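Local coordinates for protein beta-N-acetylhexosaminidase (Akkermansia muciniphila, PDB 6JEB) that hydrolyses terminal non-reducing N-acetylhexosamine residues from beta-linked glycans, N-glycans and chitobiose among them, as a zinc-containing glycosyl hydrolase of family 20, at residues 223-226 and 231-234; 195-200 and 233-238; 257-262 and 284-289; 186-191 and 241-246. One frame throughout, in Å; residues are numbered along the deposited sequence. Where two conformers were deposited one is given.

Interaction 1: 223-226 and 231-234. With ZN (zinc ion), chain B.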
loop_
_atom_site.group_PDB
_atom_site.type_symbol
_atom_site.label_atom_id
_atom_site.label_comp_id
_atom_site.label_asym_id
_atom_site.label_seq_id
_atom_site.Cartn_x
_atom_site.Cartn_y
_atom_site.Cartn_z
ATOM N N GLU A 223 3.519 -11.571 -21.302
ATOM C CA GLU A 223 2.891 -12.868 -21.052
ATOM C C GLU A 223 1.609 -12.691 -20.242
ATOM O O GLU A 223 1.657 -12.379 -19.048
ATOM C CB GLU A 223 3.871 -13.777 -20.316
ATOM C CG GLU A 223 5.095 -14.141 -21.127
ATOM C CD GLU A 223 4.751 -14.980 -22.342
ATOM O OE1 GLU A 223 3.712 -15.674 -22.314
ATOM O OE2 GLU A 223 5.520 -14.950 -23.325
ATOM N N LEU A 224 0.461 -12.917 -20.873
ATOM C CA LEU A 224 -0.824 -12.862 -20.191
ATOM C C LEU A 224 -1.387 -14.272 -20.048
ATOM O O LEU A 224 -1.290 -15.085 -20.976
ATOM C CB LEU A 224 -1.832 -12.009 -20.979
ATOM C CG LEU A 224 -1.418 -10.587 -21.372
ATOM C CD1 LEU A 224 -2.610 -9.817 -21.909
ATOM C CD2 LEU A 224 -0.800 -9.835 -20.200
ATOM N N VAL A 225 -1.990 -14.562 -18.890
ATOM C CA VAL A 225 -2.730 -15.814 -18.774
ATOM C C VAL A 225 -3.819 -15.852 -19.849
ATOM O O VAL A 225 -4.370 -14.818 -20.252
ATOM C CB VAL A 225 -3.320 -16.035 -17.370
ATOM C CG1 VAL A 225 -2.210 -16.308 -16.358
ATOM C CG2 VAL A 225 -4.190 -14.836 -16.946
ATOM N N CYS A 226 -4.112 -17.056 -20.341
ATOM C CA CYS A 226 -5.084 -17.213 -21.414
ATOM C C CYS A 226 -6.463 -17.458 -20.814
ATOM O O CYS A 226 -6.672 -18.503 -20.182
ATOM C CB CYS A 226 -4.694 -18.371 -22.319
ATOM S SG CYS A 226 -5.879 -18.579 -23.682
ATOM N N GLU A 231 -7.756 -24.573 -16.887
ATOM C CA GLU A 231 -6.786 -24.644 -15.796
ATOM C C GLU A 231 -6.566 -23.289 -15.141
ATOM O O GLU A 231 -6.260 -23.213 -13.947
ATOM C CB GLU A 231 -5.443 -25.136 -16.333
ATOM C CG GLU A 231 -5.443 -26.553 -16.854
ATOM C CD GLU A 231 -5.889 -26.667 -18.305
ATOM O OE1 GLU A 231 -6.278 -25.645 -18.931
ATOM O OE2 GLU A 231 -5.839 -27.799 -18.820
ATOM N N VAL A 232 -6.666 -22.213 -15.927
ATOM C CA VAL A 232 -6.477 -20.870 -15.387
ATOM C C VAL A 232 -7.546 -20.572 -14.345
ATOM O O VAL A 232 -7.257 -20.073 -13.251
ATOM C CB VAL A 232 -6.491 -19.833 -16.527
ATOM C CG1 VAL A 232 -6.655 -18.428 -15.978
ATOM C CG2 VAL A 232 -5.220 -19.947 -17.348
ATOM N N TRP A 233 -8.800 -20.904 -14.661
ATOM C CA TRP A 233 -9.898 -20.603 -13.749
ATOM C C TRP A 233 -9.891 -21.521 -12.535
ATOM O O TRP A 233 -10.218 -21.084 -11.426
ATOM C CB TRP A 233 -11.227 -20.626 -14.508
ATOM C CG TRP A 233 -11.184 -19.598 -15.579
ATOM C CD1 TRP A 233 -11.089 -19.812 -16.923
ATOM C CD2 TRP A 233 -11.135 -18.179 -15.392
ATOM N NE1 TRP A 233 -11.009 -18.614 -17.584
ATOM C CE2 TRP A 233 -11.038 -17.594 -16.667
ATOM C CE3 TRP A 233 -11.167 -17.349 -14.266
ATOM C CZ2 TRP A 233 -10.989 -16.210 -16.853
ATOM C CZ3 TRP A 233 -11.122 -15.978 -14.449
ATOM C CH2 TRP A 233 -11.034 -15.420 -15.736
ATOM N N LYS A 234 -9.519 -22.793 -12.715
ATOM C CA LYS A 234 -9.360 -23.664 -11.558
ATOM C C LYS A 234 -8.245 -23.156 -10.654
ATOM O O LYS A 234 -8.375 -23.179 -9.422
ATOM C CB LYS A 234 -9.078 -25.098 -12.002
ATOM C CG LYS A 234 -9.047 -26.094 -10.852
ATOM C CD LYS A 234 -9.023 -27.520 -11.355
ATOM C CE LYS A 234 -9.031 -28.519 -10.196
ATOM N NZ LYS A 234 -8.749 -29.905 -10.647
HETATM ZN ZN ZN B . -5.138 -17.013 -25.256
#
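With CG1 of Val232 anti to its backbone N (chi1 165°), the two methyls of this valine divide their work on segment 223-226. CG2, which lies beside the nitrogen, comes up to the carbonyl oxygen of Cys226, CG2 to O being 3.5 Å. CG1 approaches Val225 and lies 4.3 Å from its CB, a looser apolar touch. On the other side of the contact, Cys226 carries SG fully extended from its own nitrogen (chi1 -179°). The sulfur thereby coordinates the zinc ion, with SG 2.3 Å from the metal, while the carbonyl of the same residue meets the helix. One residue thus has two roles: its thiolate ligates the metal and its carbonyl packs on Val232 in the first turn of helix 230-246. The loop is also secured by its backbone, since Val225 O accepts a bond from the indole NE1 of Trp264 and Cys226 pairs with Phe204. Close by, Trp233 turns its indole NH to the carbonyl of Pro227, a bond that ties the helix to the short connection leading into it. All three touching residues are buried, and the contact rests on van der Waals packing beside a coordinated metal. Cys206, Cys267 and Cys270 supply the remaining sulfurs, completing a four-cysteine zinc site in which the last two ligands form a CxxC pair.

Interaction 2: 195-200 and 233-238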
loop_
_atom_site.group_PDB
_atom_site.type_symbol
_atom_site.label_atom_id
_atom_site.label_comp_id
_atom_site.label_asym_id
_atom_site.label_seq_id
_atom_site.Cartn_x
_atom_site.Cartn_y
_atom_site.Cartn_z
ATOM N N GLN A 195 5.489 -13.378 -15.280
ATOM C CA GLN A 195 6.583 -14.224 -15.760
ATOM C C GLN A 195 6.893 -15.353 -14.781
ATOM O O GLN A 195 7.237 -16.462 -15.204
ATOM C CB GLN A 195 7.836 -13.417 -16.084
ATOM C CG GLN A 195 8.913 -14.280 -16.749
ATOM C CD GLN A 195 10.006 -13.465 -17.392
ATOM O OE1 GLN A 195 9.763 -12.347 -17.858
ATOM N NE2 GLN A 195 11.224 -14.012 -17.419
ATOM N N ALA A 196 6.774 -15.100 -13.472
ATOM C CA ALA A 196 7.061 -16.158 -12.507
ATOM C C ALA A 196 6.038 -17.283 -12.619
ATOM O O ALA A 196 6.400 -18.471 -12.614
ATOM C CB ALA A 196 7.129 -15.592 -11.085
ATOM N N LEU A 197 4.757 -16.927 -12.760
ATOM C CA LEU A 197 3.726 -17.935 -12.970
ATOM C C LEU A 197 3.965 -18.711 -14.264
ATOM O O LEU A 197 3.754 -19.931 -14.311
ATOM C CB LEU A 197 2.341 -17.274 -12.968
ATOM C CG LEU A 197 1.132 -18.207 -13.107
ATOM C CD1 LEU A 197 1.078 -19.225 -11.971
ATOM C CD2 LEU A 197 -0.169 -17.400 -13.192
ATOM N N HIS A 198 4.421 -18.027 -15.322
ATOM C CA HIS A 198 4.711 -18.711 -16.583
ATOM C C HIS A 198 5.867 -19.690 -16.426
ATOM O O HIS A 198 5.837 -20.789 -16.991
ATOM C CB HIS A 198 4.990 -17.684 -17.690
ATOM C CG HIS A 198 4.989 -18.260 -19.076
ATOM N ND1 HIS A 198 4.344 -17.648 -20.131
ATOM C CD2 HIS A 198 5.559 -19.380 -19.584
ATOM C CE1 HIS A 198 4.508 -18.372 -21.225
ATOM N NE2 HIS A 198 5.239 -19.430 -20.920
ATOM N N ALA A 199 6.901 -19.307 -15.675
ATOM C CA ALA A 199 8.014 -20.222 -15.438
ATOM C C ALA A 199 7.535 -21.520 -14.795
ATOM O O ALA A 199 8.011 -22.610 -15.147
ATOM C CB ALA A 199 9.071 -19.543 -14.565
ATOM N N ALA A 200 6.566 -21.424 -13.876
ATOM C CA ALA A 200 6.056 -22.605 -13.183
ATOM C C ALA A 200 5.013 -23.351 -14.007
ATOM O O ALA A 200 5.049 -24.586 -14.089
ATOM C CB ALA A 200 5.458 -22.197 -11.837
ATOM N N TRP A 233 -8.800 -20.904 -14.661
ATOM C CA TRP A 233 -9.898 -20.603 -13.749
ATOM C C TRP A 233 -9.891 -21.521 -12.535
ATOM O O TRP A 233 -10.218 -21.084 -11.426
ATOM C CB TRP A 233 -11.227 -20.626 -14.508
ATOM C CG TRP A 233 -11.184 -19.598 -15.579
ATOM C CD1 TRP A 233 -11.089 -19.812 -16.923
ATOM C CD2 TRP A 233 -11.135 -18.179 -15.392
ATOM N NE1 TRP A 233 -11.009 -18.614 -17.584
ATOM C CE2 TRP A 233 -11.038 -17.594 -16.667
ATOM C CE3 TRP A 233 -11.167 -17.349 -14.266
ATOM C CZ2 TRP A 233 -10.989 -16.210 -16.853
ATOM C CZ3 TRP A 233 -11.122 -15.978 -14.449
ATOM C CH2 TRP A 233 -11.034 -15.420 -15.736
ATOM N N LYS A 234 -9.519 -22.793 -12.715
ATOM C CA LYS A 234 -9.360 -23.664 -11.558
ATOM C C LYS A 234 -8.245 -23.156 -10.654
ATOM O O LYS A 234 -8.375 -23.179 -9.422
ATOM C CB LYS A 234 -9.078 -25.098 -12.002
ATOM C CG LYS A 234 -9.047 -26.094 -10.852
ATOM C CD LYS A 234 -9.023 -27.520 -11.355
ATOM C CE LYS A 234 -9.031 -28.519 -10.196
ATOM N NZ LYS A 234 -8.749 -29.905 -10.647
ATOM N N PHE A 235 -7.152 -22.674 -11.250
ATOM C CA PHE A 235 -6.042 -22.148 -10.463
ATOM C C PHE A 235 -6.473 -20.928 -9.661
ATOM O O PHE A 235 -6.270 -20.866 -8.444
ATOM C CB PHE A 235 -4.874 -21.793 -11.388
ATOM C CG PHE A 235 -3.748 -21.067 -10.698
ATOM C CD1 PHE A 235 -2.958 -21.719 -9.760
ATOM C CD2 PHE A 235 -3.468 -19.746 -11.005
ATOM C CE1 PHE A 235 -1.912 -21.058 -9.128
ATOM C CE2 PHE A 235 -2.413 -19.074 -10.382
ATOM C CZ PHE A 235 -1.638 -19.729 -9.444
ATOM N N TYR A 236 -7.073 -19.937 -10.326
ATOM C CA TYR A 236 -7.436 -18.730 -9.586
ATOM C C TYR A 236 -8.521 -18.996 -8.551
ATOM O O TYR A 236 -8.527 -18.353 -7.496
ATOM C CB TYR A 236 -7.800 -17.588 -10.535
ATOM C CG TYR A 236 -6.585 -16.968 -11.193
ATOM C CD1 TYR A 236 -5.495 -16.542 -10.440
ATOM C CD2 TYR A 236 -6.528 -16.807 -12.566
ATOM C CE1 TYR A 236 -4.385 -15.973 -11.043
ATOM C CE2 TYR A 236 -5.429 -16.242 -13.177
ATOM C CZ TYR A 236 -4.358 -15.823 -12.409
ATOM O OH TYR A 236 -3.256 -15.255 -13.016
ATOM N N ALA A 237 -9.438 -19.933 -8.814
ATOM C CA ALA A 237 -10.393 -20.313 -7.774
ATOM C C ALA A 237 -9.669 -20.856 -6.549
ATOM O O ALA A 237 -10.028 -20.529 -5.410
ATOM C CB ALA A 237 -11.409 -21.330 -8.306
ATOM N N SER A 238 -8.625 -21.668 -6.763
ATOM C CA SER A 238 -7.847 -22.185 -5.638
ATOM C C SER A 238 -7.103 -21.069 -4.928
ATOM O O SER A 238 -7.039 -21.051 -3.694
ATOM C CB SER A 238 -6.853 -23.240 -6.117
ATOM O OG SER A 238 -7.524 -24.328 -6.716
#
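Short helix 195-200 belongs to the long excursion that follows the third strand of the catalytic barrel, and it leans on helix 230-246 through one leucine set against two aromatic rings, those of Phe235 and Tyr236. The helices stand well apart, with a nearest CA separation of 10.9 Å, from Leu197 to Phe235, and long side chains span the distance. Leu197 holds CG anti to its backbone N (chi1 -177°), which sends both methyls across the gap. CD1 meets the far end of the phenylalanine, 3.7 Å from CZ of Phe235. CD2 goes to the other ring and lies 3.8 Å from OH of Tyr236, also brushing CE2 of Phe235 at 4.0 Å. The leucine and the phenylalanine slide past each other in opposite directions, and CD1 reaches the ring at a slant. In a (beta/alpha)8 barrel such as this, helix 230-246 is the one that runs back between the third and fourth strands, and the excursion carrying helix 195-200 is packed against its earlier turns. The two aromatic residues, neighbours in sequence, also support each other: CD2 of Phe235 stands 3.8 Å above the plane of the Tyr236 ring, displaced toward its rim. Leu144 of helix 143-148 touches both Leu197 and Phe235, and Tyr141, just before that helix, meets the Phe235 ring edge-to-face.

Interaction 3: 257-262 and 284-289. With ACM (acetamide), chain C.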
loop_
_atom_site.group_PDB
_atom_site.type_symbol
_atom_site.label_atom_id
_atom_site.label_comp_id
_atom_site.label_asym_id
_atom_site.label_seq_id
_atom_site.Cartn_x
_atom_site.Cartn_y
_atom_site.Cartn_z
ATOM N N ASP A 257 -2.165 -4.040 -14.081
ATOM C CA ASP A 257 -1.291 -3.010 -14.614
ATOM C C ASP A 257 -0.401 -3.555 -15.727
ATOM O O ASP A 257 -0.030 -4.733 -15.743
ATOM C CB ASP A 257 -0.413 -2.431 -13.505
ATOM C CG ASP A 257 0.419 -3.491 -12.791
ATOM O OD1 ASP A 257 -0.106 -4.584 -12.503
ATOM O OD2 ASP A 257 1.607 -3.226 -12.515
ATOM N N GLU A 258 -0.067 -2.672 -16.669
ATOM C CA GLU A 258 0.969 -2.930 -17.673
ATOM C C GLU A 258 0.773 -4.284 -18.347
ATOM O O GLU A 258 1.681 -5.121 -18.403
ATOM C CB GLU A 258 2.372 -2.783 -17.078
ATOM C CG GLU A 258 2.597 -1.418 -16.437
ATOM C CD GLU A 258 3.929 -1.304 -15.717
ATOM O OE1 GLU A 258 4.341 -2.273 -15.046
ATOM O OE2 GLU A 258 4.563 -0.231 -15.807
ATOM N N ALA A 259 -0.443 -4.494 -18.856
ATOM C CA ALA A 259 -0.856 -5.753 -19.471
ATOM C C ALA A 259 -1.151 -5.502 -20.945
ATOM O O ALA A 259 -2.322 -5.460 -21.356
ATOM C CB ALA A 259 -2.068 -6.347 -18.754
ATOM N N PRO A 260 -0.116 -5.350 -21.776
ATOM C CA PRO A 260 -0.355 -5.179 -23.212
ATOM C C PRO A 260 -0.986 -6.443 -23.773
ATOM O O PRO A 260 -0.710 -7.553 -23.318
ATOM C CB PRO A 260 1.053 -4.968 -23.776
ATOM C CG PRO A 260 1.935 -5.724 -22.844
ATOM C CD PRO A 260 1.316 -5.542 -21.475
ATOM N N THR A 261 -1.844 -6.273 -24.774
ATOM C CA THR A 261 -2.694 -7.375 -25.208
ATOM C C THR A 261 -2.234 -8.033 -26.504
ATOM O O THR A 261 -2.979 -8.843 -27.065
ATOM C CB THR A 261 -4.143 -6.913 -25.324
ATOM O OG1 THR A 261 -4.194 -5.730 -26.121
ATOM C CG2 THR A 261 -4.727 -6.621 -23.938
ATOM N N GLU A 262 -1.018 -7.733 -26.964
ATOM C CA GLU A 262 -0.489 -8.304 -28.202
ATOM C C GLU A 262 -0.666 -9.820 -28.269
ATOM O O GLU A 262 -1.084 -10.361 -29.299
ATOM C CB GLU A 262 0.989 -7.935 -28.328
ATOM C CG GLU A 262 1.708 -8.627 -29.464
ATOM C CD GLU A 262 3.202 -8.379 -29.438
ATOM O OE1 GLU A 262 3.630 -7.373 -28.833
ATOM O OE2 GLU A 262 3.950 -9.195 -30.016
ATOM N N GLU A 284 -12.339 -5.193 -24.737
ATOM C CA GLU A 284 -13.545 -5.949 -24.405
ATOM C C GLU A 284 -13.183 -7.285 -23.775
ATOM O O GLU A 284 -13.839 -7.742 -22.833
ATOM C CB GLU A 284 -14.382 -6.193 -25.660
ATOM C CG GLU A 284 -15.323 -5.078 -26.036
ATOM C CD GLU A 284 -16.318 -5.523 -27.087
ATOM O OE1 GLU A 284 -17.290 -6.227 -26.734
ATOM O OE2 GLU A 284 -16.111 -5.190 -28.271
ATOM N N GLN A 285 -12.132 -7.929 -24.285
ATOM C CA GLN A 285 -11.692 -9.181 -23.687
ATOM C C GLN A 285 -11.203 -8.960 -22.260
ATOM O O GLN A 285 -11.493 -9.763 -21.364
ATOM C CB GLN A 285 -10.591 -9.802 -24.539
ATOM C CG GLN A 285 -10.247 -11.213 -24.094
ATOM C CD GLN A 285 -9.183 -11.867 -24.950
ATOM O OE1 GLN A 285 -8.949 -11.468 -26.092
ATOM N NE2 GLN A 285 -8.530 -12.881 -24.399
ATOM N N MET A 286 -10.465 -7.868 -22.031
ATOM C CA MET A 286 -9.992 -7.548 -20.687
ATOM C C MET A 286 -11.161 -7.305 -19.741
ATOM O O MET A 286 -11.152 -7.777 -18.598
ATOM C CB MET A 286 -9.078 -6.319 -20.737
ATOM C CG MET A 286 -8.380 -5.972 -19.413
ATOM S SD MET A 286 -7.045 -7.108 -18.963
ATOM C CE MET A 286 -5.866 -6.828 -20.282
ATOM N N LYS A 287 -12.175 -6.566 -20.195
ATOM C CA LYS A 287 -13.359 -6.345 -19.369
ATOM C C LYS A 287 -14.012 -7.667 -18.976
ATOM O O LYS A 287 -14.372 -7.875 -17.811
ATOM C CB LYS A 287 -14.352 -5.445 -20.110
ATOM C CG LYS A 287 -15.614 -5.135 -19.332
ATOM C CD LYS A 287 -16.562 -4.276 -20.160
ATOM C CE LYS A 287 -17.791 -3.887 -19.353
ATOM N NZ LYS A 287 -17.440 -3.010 -18.190
ATOM N N ALA A 288 -14.160 -8.580 -19.937
ATOM C CA ALA A 288 -14.779 -9.873 -19.650
ATOM C C ALA A 288 -13.913 -10.706 -18.714
ATOM O O ALA A 288 -14.434 -11.426 -17.853
ATOM C CB ALA A 288 -15.024 -10.630 -20.952
ATOM N N PHE A 289 -12.588 -10.623 -18.873
ATOM C CA PHE A 289 -11.682 -11.346 -17.990
ATOM C C PHE A 289 -11.847 -10.884 -16.547
ATOM O O PHE A 289 -11.963 -11.702 -15.626
ATOM C CB PHE A 289 -10.236 -11.149 -18.465
ATOM C CG PHE A 289 -9.211 -11.714 -17.523
ATOM C CD1 PHE A 289 -8.997 -13.081 -17.456
ATOM C CD2 PHE A 289 -8.470 -10.882 -16.688
ATOM C CE1 PHE A 289 -8.059 -13.611 -16.570
ATOM C CE2 PHE A 289 -7.533 -11.408 -15.803
ATOM C CZ PHE A 289 -7.325 -12.775 -15.748
HETATM C C1 ACM C . 2.402 -0.118 -11.439
HETATM O O ACM C . 3.114 0.795 -11.165
HETATM N N ACM C . 2.886 -1.108 -12.346
HETATM C C2 ACM C . 0.998 -0.285 -10.883
#
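Met286 spans the gap from helix 282-299 to the active-site loop with its last atom, touching Ala259 and Thr261. Its CB points at the loop, and CG stands anti to the backbone N (chi1 -173°), which lifts the chain off the helix. A bend at chi2 then brings SD of Met286 to 3.8 Å from CG of Pro191. At this stage SD is still 5.0 Å from CB of Ala259. A second bend, at chi3 (65°), swings CE in between Ala259 and Thr261. There CE lies 3.8 Å from CG2 of Thr261, 3.9 Å from O of Ala259 and 4.1 Å from CB of Ala259, so a single methyl fills the notch formed by two residues either side of Pro260. At its N-terminal end, segment 257-262 enters the catalytic pocket. OD2 of Asp257 stands 2.5 Å from N of the bound acetamide, a very short hydrogen bond whose exact length is doubtful, and Tyr352 bonds the same ligand. The adjacent Glu258 is an active-site residue, and its OE1 is hydrogen-bonded to His193. Met286 therefore packs on residues that follow Asp257 and Glu258, outside the acetamide pocket itself. In the fold, the loop leaves the fourth barrel strand, 251-253, and runs into helix 262-266; Met286, reaching over from helix 282-299, meets Ala259 and Thr261 of the loop and Trp264 of helix 262-266.

Interaction 4: 186-191 and 241-246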
loop_
_atom_site.group_PDB
_atom_site.type_symbol
_atom_site.label_atom_id
_atom_site.label_comp_id
_atom_site.label_asym_id
_atom_site.label_seq_id
_atom_site.Cartn_x
_atom_site.Cartn_y
_atom_site.Cartn_z
ATOM N N PRO A 186 -4.291 -8.555 0.011
ATOM C CA PRO A 186 -3.400 -9.303 -0.893
ATOM C C PRO A 186 -3.631 -8.901 -2.344
ATOM O O PRO A 186 -4.762 -8.627 -2.760
ATOM C CB PRO A 186 -3.832 -10.758 -0.674
ATOM C CG PRO A 186 -5.344 -10.624 -0.380
ATOM C CD PRO A 186 -5.462 -9.347 0.446
ATOM N N GLU A 187 -2.549 -8.873 -3.128
ATOM C CA GLU A 187 -2.646 -8.642 -4.569
ATOM C C GLU A 187 -2.132 -9.859 -5.322
ATOM O O GLU A 187 -0.990 -10.293 -5.108
ATOM C CB GLU A 187 -1.882 -7.396 -5.033
ATOM C CG GLU A 187 -2.004 -7.162 -6.541
ATOM C CD GLU A 187 -1.152 -6.013 -7.042
ATOM O OE1 GLU A 187 -0.612 -5.244 -6.211
ATOM O OE2 GLU A 187 -1.022 -5.881 -8.277
ATOM N N ILE A 188 -2.978 -10.402 -6.187
ATOM C CA ILE A 188 -2.599 -11.412 -7.170
ATOM C C ILE A 188 -2.678 -10.707 -8.515
ATOM O O ILE A 188 -3.770 -10.523 -9.069
ATOM C CB ILE A 188 -3.523 -12.636 -7.127
ATOM C CG1 ILE A 188 -3.718 -13.137 -5.688
ATOM C CG2 ILE A 188 -2.991 -13.743 -8.045
ATOM C CD1 ILE A 188 -2.442 -13.591 -4.991
ATOM N N ASP A 189 -1.534 -10.274 -9.039
ATOM C CA ASP A 189 -1.541 -9.433 -10.231
ATOM C C ASP A 189 -1.866 -10.283 -11.466
ATOM O O ASP A 189 -1.248 -11.328 -11.705
ATOM C CB ASP A 189 -0.189 -8.721 -10.358
ATOM C CG ASP A 189 -0.229 -7.515 -11.287
ATOM O OD1 ASP A 189 -1.132 -7.439 -12.148
ATOM O OD2 ASP A 189 0.676 -6.647 -11.157
ATOM N N MET A 190 -2.867 -9.856 -12.233
ATOM C CA MET A 190 -3.288 -10.569 -13.431
ATOM C C MET A 190 -3.917 -9.561 -14.380
ATOM O O MET A 190 -4.405 -8.516 -13.940
ATOM C CB MET A 190 -4.310 -11.654 -13.074
ATOM C CG MET A 190 -5.525 -11.115 -12.347
ATOM S SD MET A 190 -6.629 -12.421 -11.790
ATOM C CE MET A 190 -5.797 -12.965 -10.324
ATOM N N PRO A 191 -3.931 -9.846 -15.696
ATOM C CA PRO A 191 -3.423 -11.060 -16.339
ATOM C C PRO A 191 -1.926 -11.019 -16.649
ATOM O O PRO A 191 -1.371 -12.056 -17.027
ATOM C CB PRO A 191 -4.239 -11.121 -17.635
ATOM C CG PRO A 191 -4.458 -9.667 -17.994
ATOM C CD PRO A 191 -4.615 -8.955 -16.656
ATOM N N ASN A 241 -9.610 -19.143 -2.863
ATOM C CA ASN A 241 -10.015 -19.888 -1.675
ATOM C C ASN A 241 -8.981 -19.753 -0.561
ATOM O O ASN A 241 -9.340 -19.598 0.614
ATOM C CB ASN A 241 -10.269 -21.356 -2.026
ATOM C CG ASN A 241 -11.564 -21.557 -2.796
ATOM O OD1 ASN A 241 -12.473 -20.727 -2.733
ATOM N ND2 ASN A 241 -11.657 -22.668 -3.521
ATOM N N GLU A 242 -7.690 -19.799 -0.908
ATOM C CA GLU A 242 -6.662 -19.574 0.105
ATOM C C GLU A 242 -6.761 -18.169 0.672
ATOM O O GLU A 242 -6.632 -17.969 1.885
ATOM C CB GLU A 242 -5.263 -19.786 -0.476
ATOM C CG GLU A 242 -4.981 -21.211 -0.831
ATOM C CD GLU A 242 -5.243 -22.141 0.334
ATOM O OE1 GLU A 242 -4.576 -21.978 1.382
ATOM O OE2 GLU A 242 -6.117 -23.021 0.201
ATOM N N LEU A 243 -6.987 -17.178 -0.194
ATOM C CA LEU A 243 -7.102 -15.807 0.290
ATOM C C LEU A 243 -8.304 -15.650 1.211
ATOM O O LEU A 243 -8.245 -14.898 2.188
ATOM C CB LEU A 243 -7.183 -14.839 -0.887
ATOM C CG LEU A 243 -5.973 -14.823 -1.831
ATOM C CD1 LEU A 243 -6.158 -13.757 -2.911
ATOM C CD2 LEU A 243 -4.667 -14.615 -1.063
ATOM N N LYS A 244 -9.403 -16.353 0.914
ATOM C CA LYS A 244 -10.573 -16.318 1.793
ATOM C C LYS A 244 -10.229 -16.847 3.182
ATOM O O LYS A 244 -10.662 -16.285 4.200
ATOM C CB LYS A 244 -11.711 -17.133 1.166
ATOM C CG LYS A 244 -12.964 -17.229 2.019
ATOM C CD LYS A 244 -13.682 -15.906 2.108
ATOM C CE LYS A 244 -14.980 -16.040 2.907
ATOM N NZ LYS A 244 -15.772 -14.777 2.940
ATOM N N ASP A 245 -9.442 -17.923 3.240
ATOM C CA ASP A 245 -9.070 -18.482 4.531
ATOM C C ASP A 245 -8.116 -17.565 5.289
ATOM O O ASP A 245 -8.235 -17.426 6.512
ATOM C CB ASP A 245 -8.458 -19.868 4.335
ATOM C CG ASP A 245 -8.265 -20.600 5.636
ATOM O OD1 ASP A 245 -9.231 -20.678 6.420
ATOM O OD2 ASP A 245 -7.156 -21.106 5.871
ATOM N N ILE A 246 -7.179 -16.929 4.590
ATOM C CA ILE A 246 -6.085 -16.208 5.241
ATOM C C ILE A 246 -6.455 -14.773 5.560
ATOM O O ILE A 246 -6.129 -14.267 6.638
ATOM C CB ILE A 246 -4.816 -16.265 4.368
ATOM C CG1 ILE A 246 -4.335 -17.704 4.206
ATOM C CG2 ILE A 246 -3.714 -15.375 4.966
ATOM C CD1 ILE A 246 -3.304 -17.852 3.090
#
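Leu243 sets CD1 on Ile188 and CD2 on Pro186, and this small buried patch is the tight part of the contact. The leucine and isoleucine reach toward each other tip to tip, bringing CD1 of Leu243 to 3.7 Å from CG1 of Ile188. Past Pro186 the leucine slides in the opposite sense, with its CD2 4.0 Å from CB of the proline; CG of Pro186 lies 4.1 Å from both CD1 and CD2, so the ring beds into the leucine fork. Holding CG beside the backbone N (chi1 -61°) directs that fork onto both partners, and the side chain also touches Val252 of strand 251-253. The outer side of the helix is different in kind. Asn241, Lys244 and Asp245 are exposed there, and the acids work through charge: Asp245 pairs with Lys167 and Lys171, and Glu242 with Lys167. CB of Glu187 is directed away from the helix, and its carboxylate is hydrogen-bonded to His125, His127 and Trp307. Helix 230-246 is thus amphipathic, and apolar side chains alone make this contact, which implies that burial and close fit hold helix to strand here, while backbone bonds such as that of Pro186 with His253 join the strands.

Overall arrangement
Helix 230-246 is the common thread: interactions 1 and 2 overlap on its early turns, and interaction 4 uses its last ones. Interactions 1 and 2 are closest, with centres about 6 Å apart, and join where CG1 of Val225 lies 3.7 Å from OH of Tyr236. The same tyrosine links interaction 2 to interaction 4, its CE1 being 3.4 Å from CE of Met190. Interaction 3 holds Asp257 and Glu258 of the acetamide pocket. It meets interaction 1 where CH2 of Trp233 is 3.5 Å from CD1 of Phe289, and interaction 4 where CE2 of Phe289 is 4.0 Å from CG of Met190. The side chain of active-site His193 lies about 9 Å from that of Leu197.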